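Local coordinates for protein Non-reducing end beta-L-arabinofuranosidase (Bacteroides thetaiotaomicron, PDB 5MQO) that probably hydrolyses glycosidic bonds in plant pectin, as a family GH127 glycoside hydrolase with aceric acidase activity, at residues 34-39 / 394-399; 477-482 / 530-535. All coordinates share one frame; numbering follows the deposited sequence.

Interaction 1: 34-39 / 394-399; sequences AKMANT and RMLEVT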
ATOM      1  N   ALA A  34     -11.774 -17.357  -5.428  1.00 59.19           N
ATOM      2  CA  ALA A  34     -10.730 -16.492  -5.899  1.00 59.18           C
ATOM      3  C   ALA A  34     -10.695 -16.678  -7.403  1.00 61.49           C
ATOM      4  O   ALA A  34     -11.195 -17.686  -7.910  1.00 62.15           O
ATOM      5  CB  ALA A  34      -9.407 -16.898  -5.288  1.00 59.10           C
ATOM      6  N   LYS A  35     -10.120 -15.704  -8.097  1.00 61.64           N
ATOM      7  CA  LYS A  35      -9.911 -15.768  -9.542  1.00 64.80           C
ATOM      8  C   LYS A  35      -8.446 -15.738  -9.941  1.00 61.76           C
ATOM      9  O   LYS A  35      -8.072 -16.259 -10.996  1.00 56.74           O
ATOM     10  CB  LYS A  35     -10.662 -14.620 -10.210  1.00 70.77           C
ATOM     11  CG  LYS A  35     -12.102 -14.547  -9.725  1.00 76.49           C
ATOM     12  CD  LYS A  35     -13.094 -14.097 -10.785  1.00 80.84           C
ATOM     13  CE  LYS A  35     -14.365 -14.941 -10.684  1.00 84.39           C
ATOM     14  NZ  LYS A  35     -15.246 -14.644 -11.837  1.00 87.99           N
ATOM     15  N   MET A  36      -7.639 -15.090  -9.111  1.00 60.30           N
ATOM     16  CA  MET A  36      -6.197 -15.067  -9.245  1.00 59.19           C
ATOM     17  C   MET A  36      -5.538 -15.392  -7.924  1.00 57.06           C
ATOM     18  O   MET A  36      -6.150 -15.249  -6.870  1.00 59.44           O
ATOM     19  CB  MET A  36      -5.734 -13.681  -9.605  1.00 59.95           C
ATOM     20  CG  MET A  36      -6.356 -13.092 -10.838  1.00 61.84           C
ATOM     21  SD  MET A  36      -5.873 -11.371 -10.827  1.00 62.49           S
ATOM     22  CE  MET A  36      -6.444 -10.838 -12.434  1.00 64.53           C
ATOM     23  N   ALA A  37      -4.281 -15.802  -8.001  1.00 54.97           N
ATOM     24  CA  ALA A  37      -3.461 -16.045  -6.834  1.00 54.96           C
ATOM     25  C   ALA A  37      -2.058 -15.448  -7.038  1.00 55.34           C
ATOM     26  O   ALA A  37      -1.691 -15.079  -8.163  1.00 54.77           O
ATOM     27  CB  ALA A  37      -3.398 -17.528  -6.572  1.00 54.78           C
ATOM     28  N   ASN A  38      -1.319 -15.283  -5.938  1.00 54.56           N
ATOM     29  CA  ASN A  38       0.052 -14.757  -5.999  1.00 53.45           C
ATOM     30  C   ASN A  38       1.013 -15.717  -6.730  1.00 54.87           C
ATOM     31  O   ASN A  38       0.785 -16.930  -6.834  1.00 55.22           O
ATOM     32  CB  ASN A  38       0.637 -14.505  -4.588  1.00 53.90           C
ATOM     33  CG  ASN A  38       0.211 -13.160  -3.953  1.00 53.09           C
ATOM     34  OD1 ASN A  38      -0.936 -12.728  -4.029  1.00 53.46           O
ATOM     35  ND2 ASN A  38       1.147 -12.526  -3.281  1.00 52.00           N
ATOM     36  N   THR A  39       2.094 -15.125  -7.227  1.00 56.36           N
ATOM     37  CA  THR A  39       3.323 -15.827  -7.520  1.00 56.30           C
ATOM     38  C   THR A  39       3.956 -16.183  -6.181  1.00 57.02           C
ATOM     39  O   THR A  39       3.709 -15.521  -5.168  1.00 57.31           O
ATOM     40  CB  THR A  39       4.349 -14.956  -8.283  1.00 55.92           C
ATOM     41  OG1 THR A  39       4.945 -13.986  -7.403  1.00 54.73           O
ATOM     42  CG2 THR A  39       3.731 -14.272  -9.455  1.00 56.62           C
ATOM     43  N   ARG A 394      -6.517  -7.898  -2.184  1.00 48.90           N
ATOM     44  CA  ARG A 394      -7.480  -8.986  -2.004  1.00 49.57           C
ATOM     45  C   ARG A 394      -8.646  -8.847  -2.979  1.00 50.41           C
ATOM     46  O   ARG A 394      -9.066  -9.826  -3.621  1.00 50.31           O
ATOM     47  CB  ARG A 394      -8.016  -9.016  -0.592  1.00 50.88           C
ATOM     48  CG  ARG A 394      -7.216  -9.855   0.388  1.00 52.88           C
ATOM     49  CD  ARG A 394      -5.865  -9.271   0.660  1.00 54.19           C
ATOM     50  NE  ARG A 394      -5.172  -9.980   1.714  1.00 55.05           N
ATOM     51  CZ  ARG A 394      -3.865  -9.889   1.930  1.00 55.93           C
ATOM     52  NH1 ARG A 394      -3.083  -9.095   1.197  1.00 56.31           N
ATOM     53  NH2 ARG A 394      -3.331 -10.595   2.914  1.00 58.07           N
ATOM     54  N   MET A 395      -9.139  -7.622  -3.131  1.00 50.17           N
ATOM     55  CA  MET A 395     -10.213  -7.374  -4.098  1.00 50.33           C
ATOM     56  C   MET A 395      -9.794  -7.716  -5.545  1.00 49.45           C
ATOM     57  O   MET A 395     -10.581  -8.293  -6.301  1.00 48.91           O
ATOM     58  CB  MET A 395     -10.723  -5.940  -3.989  1.00 49.05           C
ATOM     59  CG  MET A 395     -11.351  -5.628  -2.633  1.00 48.97           C
ATOM     60  SD  MET A 395     -12.909  -6.454  -2.272  1.00 47.72           S
ATOM     61  CE  MET A 395     -13.979  -5.626  -3.437  1.00 48.77           C
ATOM     62  N   LEU A 396      -8.561  -7.393  -5.908  1.00 48.43           N
ATOM     63  CA  LEU A 396      -8.014  -7.861  -7.174  1.00 49.44           C
ATOM     64  C   LEU A 396      -8.109  -9.391  -7.298  1.00 51.14           C
ATOM     65  O   LEU A 396      -8.668  -9.887  -8.290  1.00 50.19           O
ATOM     66  CB  LEU A 396      -6.562  -7.421  -7.361  1.00 48.31           C
ATOM     67  CG  LEU A 396      -5.868  -7.826  -8.675  1.00 47.75           C
ATOM     68  CD1 LEU A 396      -6.517  -7.153  -9.889  1.00 48.13           C
ATOM     69  CD2 LEU A 396      -4.394  -7.462  -8.587  1.00 47.06           C
ATOM     70  N   GLU A 397      -7.591 -10.123  -6.307  1.00 52.16           N
ATOM     71  CA  GLU A 397      -7.503 -11.606  -6.407  1.00 56.30           C
ATOM     72  C   GLU A 397      -8.912 -12.275  -6.451  1.00 56.16           C
ATOM     73  O   GLU A 397      -9.143 -13.203  -7.193  1.00 55.30           O
ATOM     74  CB  GLU A 397      -6.592 -12.199  -5.298  1.00 57.09           C
ATOM     75  CG  GLU A 397      -5.155 -11.640  -5.309  1.00 57.72           C
ATOM     76  CD  GLU A 397      -4.043 -12.630  -4.933  1.00 59.20           C
ATOM     77  OE1 GLU A 397      -4.093 -13.356  -3.892  1.00 59.55           O
ATOM     78  OE2 GLU A 397      -3.065 -12.666  -5.705  1.00 58.51           O
ATOM     79  N   VAL A 398      -9.848 -11.743  -5.686  1.00 56.72           N
ATOM     80  CA  VAL A 398     -11.238 -12.187  -5.692  1.00 57.17           C
ATOM     81  C   VAL A 398     -12.064 -11.851  -6.946  1.00 56.43           C
ATOM     82  O   VAL A 398     -13.082 -12.497  -7.174  1.00 55.84           O
ATOM     83  CB  VAL A 398     -11.945 -11.558  -4.470  1.00 58.67           C
ATOM     84  CG1 VAL A 398     -13.450 -11.558  -4.599  1.00 60.63           C
ATOM     85  CG2 VAL A 398     -11.518 -12.268  -3.196  1.00 58.42           C
ATOM     86  N   THR A 399     -11.680 -10.821  -7.704  1.00 56.59           N
ATOM     87  CA  THR A 399     -12.485 -10.324  -8.849  1.00 56.43           C
ATOM     88  C   THR A 399     -11.822 -10.318 -10.229  1.00 58.22           C
ATOM     89  O   THR A 399     -12.515 -10.327 -11.242  1.00 62.08           O
ATOM     90  CB  THR A 399     -12.991  -8.880  -8.616  1.00 54.48           C
ATOM     91  OG1 THR A 399     -11.890  -7.971  -8.523  1.00 52.00           O
ATOM     92  CG2 THR A 399     -13.806  -8.804  -7.374  1.00 54.12           C
TER
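Glu397, in the last turn of helix 382-399, meets segment 34-39, loop apart from a short, weakly bonded strand at 37-38, with backbone and side chain alike. Its carbonyl O takes two backbone donors: Lys35 N at 2.8 Å and Met36 N at 3.1 Å from Glu397 O, both in the carbonyl plane. The side chain leaves with CG anti to the carbonyl carbon (chi1 -58°). CB lies 3.5 Å from Met36 O, and CG passes the same oxygen at longer range before a bend at chi2 carries the carboxylate on to Asn38. There CD and OE1 both lie 3.2 Å from Asn38 OD1 and OE2 comes closer, to 2.7 Å, the two flat groups standing almost perpendicular (89°). As OE2 and OD1 are normally acceptors, this close approach is no evident hydrogen bond; Asn38 OD1 is instead engaged by Trp393 NE1. The helix belongs to the GH127 catalytic domain, of the six-hairpin clan of helical barrels, whereas Ala37 is hydrogen-bonded through its backbone to Leu476 in strand 474-477. Exposed Lys35 bends over the helix terminus, its methylenes in van der Waals contact with carbonyls, CG 3.4 Å from Val398 O and CD near Thr399 O; a positive charge probably suits the negative end of the helix dipole. Buried Met36 runs extended beyond CG, bringing its SD to 4.1 Å from Leu396 CG.

Interaction 2: 477-482 / 530-535; sequences SPEGIY and SLFFRI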
ATOM      1  N   SER A 477      -3.450 -17.133 -12.991  1.00 57.60           N
ATOM      2  CA  SER A 477      -4.733 -17.847 -13.019  1.00 57.91           C
ATOM      3  C   SER A 477      -4.564 -19.002 -13.987  1.00 60.50           C
ATOM      4  O   SER A 477      -3.496 -19.153 -14.560  1.00 58.88           O
ATOM      5  CB  SER A 477      -5.891 -16.919 -13.410  1.00 56.94           C
ATOM      6  OG  SER A 477      -5.895 -16.565 -14.771  1.00 55.21           O
ATOM      7  N   PRO A 478      -5.591 -19.840 -14.159  1.00 64.89           N
ATOM      8  CA  PRO A 478      -5.453 -20.916 -15.159  1.00 67.99           C
ATOM      9  C   PRO A 478      -5.305 -20.429 -16.620  1.00 69.86           C
ATOM     10  O   PRO A 478      -4.682 -21.118 -17.432  1.00 70.19           O
ATOM     11  CB  PRO A 478      -6.743 -21.736 -14.980  1.00 67.50           C
ATOM     12  CG  PRO A 478      -7.175 -21.437 -13.589  1.00 67.03           C
ATOM     13  CD  PRO A 478      -6.826 -19.990 -13.374  1.00 65.19           C
ATOM     14  N   GLU A 479      -5.857 -19.254 -16.925  1.00 70.07           N
ATOM     15  CA  GLU A 479      -5.724 -18.613 -18.234  1.00 68.95           C
ATOM     16  C   GLU A 479      -4.315 -18.133 -18.606  1.00 66.45           C
ATOM     17  O   GLU A 479      -4.029 -17.968 -19.793  1.00 67.96           O
ATOM     18  CB  GLU A 479      -6.684 -17.422 -18.323  1.00 72.33           C
ATOM     19  CG  GLU A 479      -8.157 -17.787 -18.445  1.00 76.13           C
ATOM     20  CD  GLU A 479      -9.023 -16.564 -18.756  1.00 82.73           C
ATOM     21  OE1 GLU A 479      -9.897 -16.242 -17.919  1.00 85.97           O
ATOM     22  OE2 GLU A 479      -8.831 -15.916 -19.831  1.00 86.46           O
ATOM     23  N   GLY A 480      -3.455 -17.878 -17.619  1.00 65.75           N
ATOM     24  CA  GLY A 480      -2.109 -17.340 -17.873  1.00 65.68           C
ATOM     25  C   GLY A 480      -1.549 -16.452 -16.757  1.00 65.45           C
ATOM     26  O   GLY A 480      -1.838 -16.675 -15.590  1.00 66.75           O
ATOM     27  N   ILE A 481      -0.760 -15.441 -17.144  1.00 65.49           N
ATOM     28  CA  ILE A 481       0.011 -14.570 -16.245  1.00 63.14           C
ATOM     29  C   ILE A 481      -0.310 -13.075 -16.432  1.00 62.28           C
ATOM     30  O   ILE A 481      -0.322 -12.560 -17.554  1.00 61.37           O
ATOM     31  CB  ILE A 481       1.510 -14.764 -16.517  1.00 64.75           C
ATOM     32  CG1 ILE A 481       1.861 -16.238 -16.272  1.00 66.76           C
ATOM     33  CG2 ILE A 481       2.373 -13.799 -15.687  1.00 62.72           C
ATOM     34  CD1 ILE A 481       3.273 -16.612 -16.642  1.00 67.24           C
ATOM     35  N   TYR A 482      -0.498 -12.375 -15.312  1.00 61.16           N
ATOM     36  CA  TYR A 482      -0.896 -10.968 -15.317  1.00 59.15           C
ATOM     37  C   TYR A 482       0.230 -10.055 -14.872  1.00 59.48           C
ATOM     38  O   TYR A 482       0.796 -10.260 -13.794  1.00 59.28           O
ATOM     39  CB  TYR A 482      -2.088 -10.783 -14.389  1.00 57.04           C
ATOM     40  CG  TYR A 482      -3.308 -11.553 -14.825  1.00 56.29           C
ATOM     41  CD1 TYR A 482      -3.390 -12.939 -14.627  1.00 57.23           C
ATOM     42  CD2 TYR A 482      -4.385 -10.909 -15.435  1.00 55.00           C
ATOM     43  CE1 TYR A 482      -4.515 -13.655 -15.015  1.00 58.05           C
ATOM     44  CE2 TYR A 482      -5.514 -11.623 -15.835  1.00 56.41           C
ATOM     45  CZ  TYR A 482      -5.574 -12.992 -15.632  1.00 56.99           C
ATOM     46  OH  TYR A 482      -6.678 -13.697 -16.021  1.00 57.22           O
ATOM     47  N   SER A 530      -2.116 -17.076 -22.054  1.00 70.16           N
ATOM     48  CA  SER A 530      -2.095 -15.614 -22.215  1.00 67.57           C
ATOM     49  C   SER A 530      -1.018 -14.889 -21.398  1.00 66.55           C
ATOM     50  O   SER A 530      -0.520 -15.387 -20.377  1.00 67.53           O
ATOM     51  CB  SER A 530      -3.471 -15.036 -21.893  1.00 67.84           C
ATOM     52  OG  SER A 530      -4.421 -15.337 -22.898  1.00 66.48           O
ATOM     53  N   LEU A 531      -0.645 -13.711 -21.876  1.00 64.62           N
ATOM     54  CA  LEU A 531       0.086 -12.743 -21.061  1.00 64.41           C
ATOM     55  C   LEU A 531      -0.753 -11.494 -21.011  1.00 61.84           C
ATOM     56  O   LEU A 531      -0.970 -10.854 -22.037  1.00 65.12           O
ATOM     57  CB  LEU A 531       1.458 -12.403 -21.658  1.00 64.58           C
ATOM     58  CG  LEU A 531       2.568 -13.445 -21.506  1.00 66.56           C
ATOM     59  CD1 LEU A 531       3.896 -12.882 -22.013  1.00 67.85           C
ATOM     60  CD2 LEU A 531       2.728 -13.929 -20.075  1.00 67.41           C
ATOM     61  N   PHE A 532      -1.214 -11.134 -19.822  1.00 60.22           N
ATOM     62  CA  PHE A 532      -2.096  -9.980 -19.660  1.00 58.78           C
ATOM     63  C   PHE A 532      -1.262  -8.806 -19.200  1.00 58.47           C
ATOM     64  O   PHE A 532      -0.412  -8.970 -18.317  1.00 61.11           O
ATOM     65  CB  PHE A 532      -3.155 -10.256 -18.618  1.00 55.45           C
ATOM     66  CG  PHE A 532      -4.035 -11.419 -18.928  1.00 55.94           C
ATOM     67  CD1 PHE A 532      -3.629 -12.714 -18.647  1.00 56.75           C
ATOM     68  CD2 PHE A 532      -5.318 -11.222 -19.430  1.00 58.45           C
ATOM     69  CE1 PHE A 532      -4.457 -13.800 -18.896  1.00 57.10           C
ATOM     70  CE2 PHE A 532      -6.163 -12.299 -19.675  1.00 58.93           C
ATOM     71  CZ  PHE A 532      -5.722 -13.596 -19.413  1.00 59.16           C
ATOM     72  N   PHE A 533      -1.515  -7.634 -19.773  1.00 58.35           N
ATOM     73  CA  PHE A 533      -0.844  -6.380 -19.357  1.00 59.55           C
ATOM     74  C   PHE A 533      -1.852  -5.368 -18.892  1.00 58.24           C
ATOM     75  O   PHE A 533      -2.747  -4.959 -19.650  1.00 60.36           O
ATOM     76  CB  PHE A 533      -0.025  -5.787 -20.511  1.00 62.20           C
ATOM     77  CG  PHE A 533       1.044  -6.709 -20.997  1.00 63.41           C
ATOM     78  CD1 PHE A 533       0.725  -7.763 -21.859  1.00 63.42           C
ATOM     79  CD2 PHE A 533       2.341  -6.578 -20.529  1.00 62.78           C
ATOM     80  CE1 PHE A 533       1.690  -8.650 -22.262  1.00 64.67           C
ATOM     81  CE2 PHE A 533       3.310  -7.453 -20.936  1.00 64.36           C
ATOM     82  CZ  PHE A 533       2.989  -8.494 -21.802  1.00 66.34           C
ATOM     83  N   ARG A 534      -1.732  -4.953 -17.643  1.00 58.49           N
ATOM     84  CA  ARG A 534      -2.643  -3.937 -17.127  1.00 57.76           C
ATOM     85  C   ARG A 534      -2.412  -2.644 -17.907  1.00 56.63           C
ATOM     86  O   ARG A 534      -1.274  -2.263 -18.145  1.00 57.06           O
ATOM     87  CB  ARG A 534      -2.447  -3.734 -15.622  1.00 58.45           C
ATOM     88  CG  ARG A 534      -3.423  -2.753 -14.993  1.00 59.50           C
ATOM     89  CD  ARG A 534      -3.315  -2.767 -13.491  1.00 59.82           C
ATOM     90  NE  ARG A 534      -2.083  -2.128 -13.103  1.00 60.62           N
ATOM     91  CZ  ARG A 534      -1.904  -0.814 -12.987  1.00 63.98           C
ATOM     92  NH1 ARG A 534      -0.704  -0.340 -12.621  1.00 62.60           N
ATOM     93  NH2 ARG A 534      -2.912   0.035 -13.215  1.00 67.43           N
ATOM     94  N   ILE A 535      -3.490  -2.025 -18.362  1.00 57.09           N
ATOM     95  CA  ILE A 535      -3.459  -0.638 -18.821  1.00 59.23           C
ATOM     96  C   ILE A 535      -3.884   0.288 -17.671  1.00 58.25           C
ATOM     97  O   ILE A 535      -5.058   0.271 -17.298  1.00 55.77           O
ATOM     98  CB  ILE A 535      -4.419  -0.409 -19.994  1.00 61.06           C
ATOM     99  CG1 ILE A 535      -4.204  -1.471 -21.089  1.00 62.35           C
ATOM    100  CG2 ILE A 535      -4.260   1.021 -20.503  1.00 62.48           C
ATOM    101  CD1 ILE A 535      -2.748  -1.732 -21.438  1.00 64.11           C
TER
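Tyr482 and Phe532 pack ring on ring where two neighbouring strands run parallel. Their planes lie only 6° apart and their centroids 4.0 Å, an offset stack in which the rings point the same way and Tyr482 CE2 sits over the Phe532 face, 3.4 Å from Phe532 CG. Both rings leave the backbone with CG anti to the carbonyl carbon (chi1 -63° and -60°), so equivalent torsions on paired residues keep them side by side. Flat aromatic groups suit this buried face; beyond the pair, Tyr560 meets Tyr482 edge-to-face. The phenol oxygen shares a hydrogen bond with Ser477 OG, so the ring is tied back to the turn preceding its own strand. Strands 480-483 and 529-535 are central members of a mixed five-stranded sheet, joined by Phe532 N to Ile481 O (2.8 Å), Ile481 N to Ser530 O (3.2 Å) and Ser530 N to Glu479 O. On the other face the packing is apolar and lighter, with Ile481 CB 3.9 Å from Leu531 CD2. The contact loosens at the type I turn from Ser477 to Gly480, which links strand 474-477 to 480-483 as a tight hairpin. Exposed Glu479 reaches back only far enough for OE2 to lie 3.9 Å from Phe532 CZ, at the ring edge, its carboxylate steeply turned to the ring. Gly480 belongs at the end of this turn: its backbone angles would jam a CB against the preceding carbonyl, and Ser530 O is close on that side. The Ser530 hydroxyl finds its partners, Glu562 and Asn564, on the next strand, 559-565.

Overall arrangement
From the N terminus, the chain lays down 34-39, then runs through 354 residues, in which helix far outweighs strand, before 394-399 returns to it, so interaction 1 closes a very long loop that comprises most of the catalytic domain. Interaction 2 opens afterwards and closes a short loop of 47 residues that contains strands but no helix; the two loops follow in series and neither nest nor cross. Both contacts reach the same mixed sheet: strand 37-38 is one of its outer strands, 474-477 comes next, and interaction 2 joins the following two. Their centres are 12 Å apart, and Met36 CE touches Tyr482 CE2 (3.6 Å), joining 34-39 to strand 480-483 while its sulfur packs on the helix.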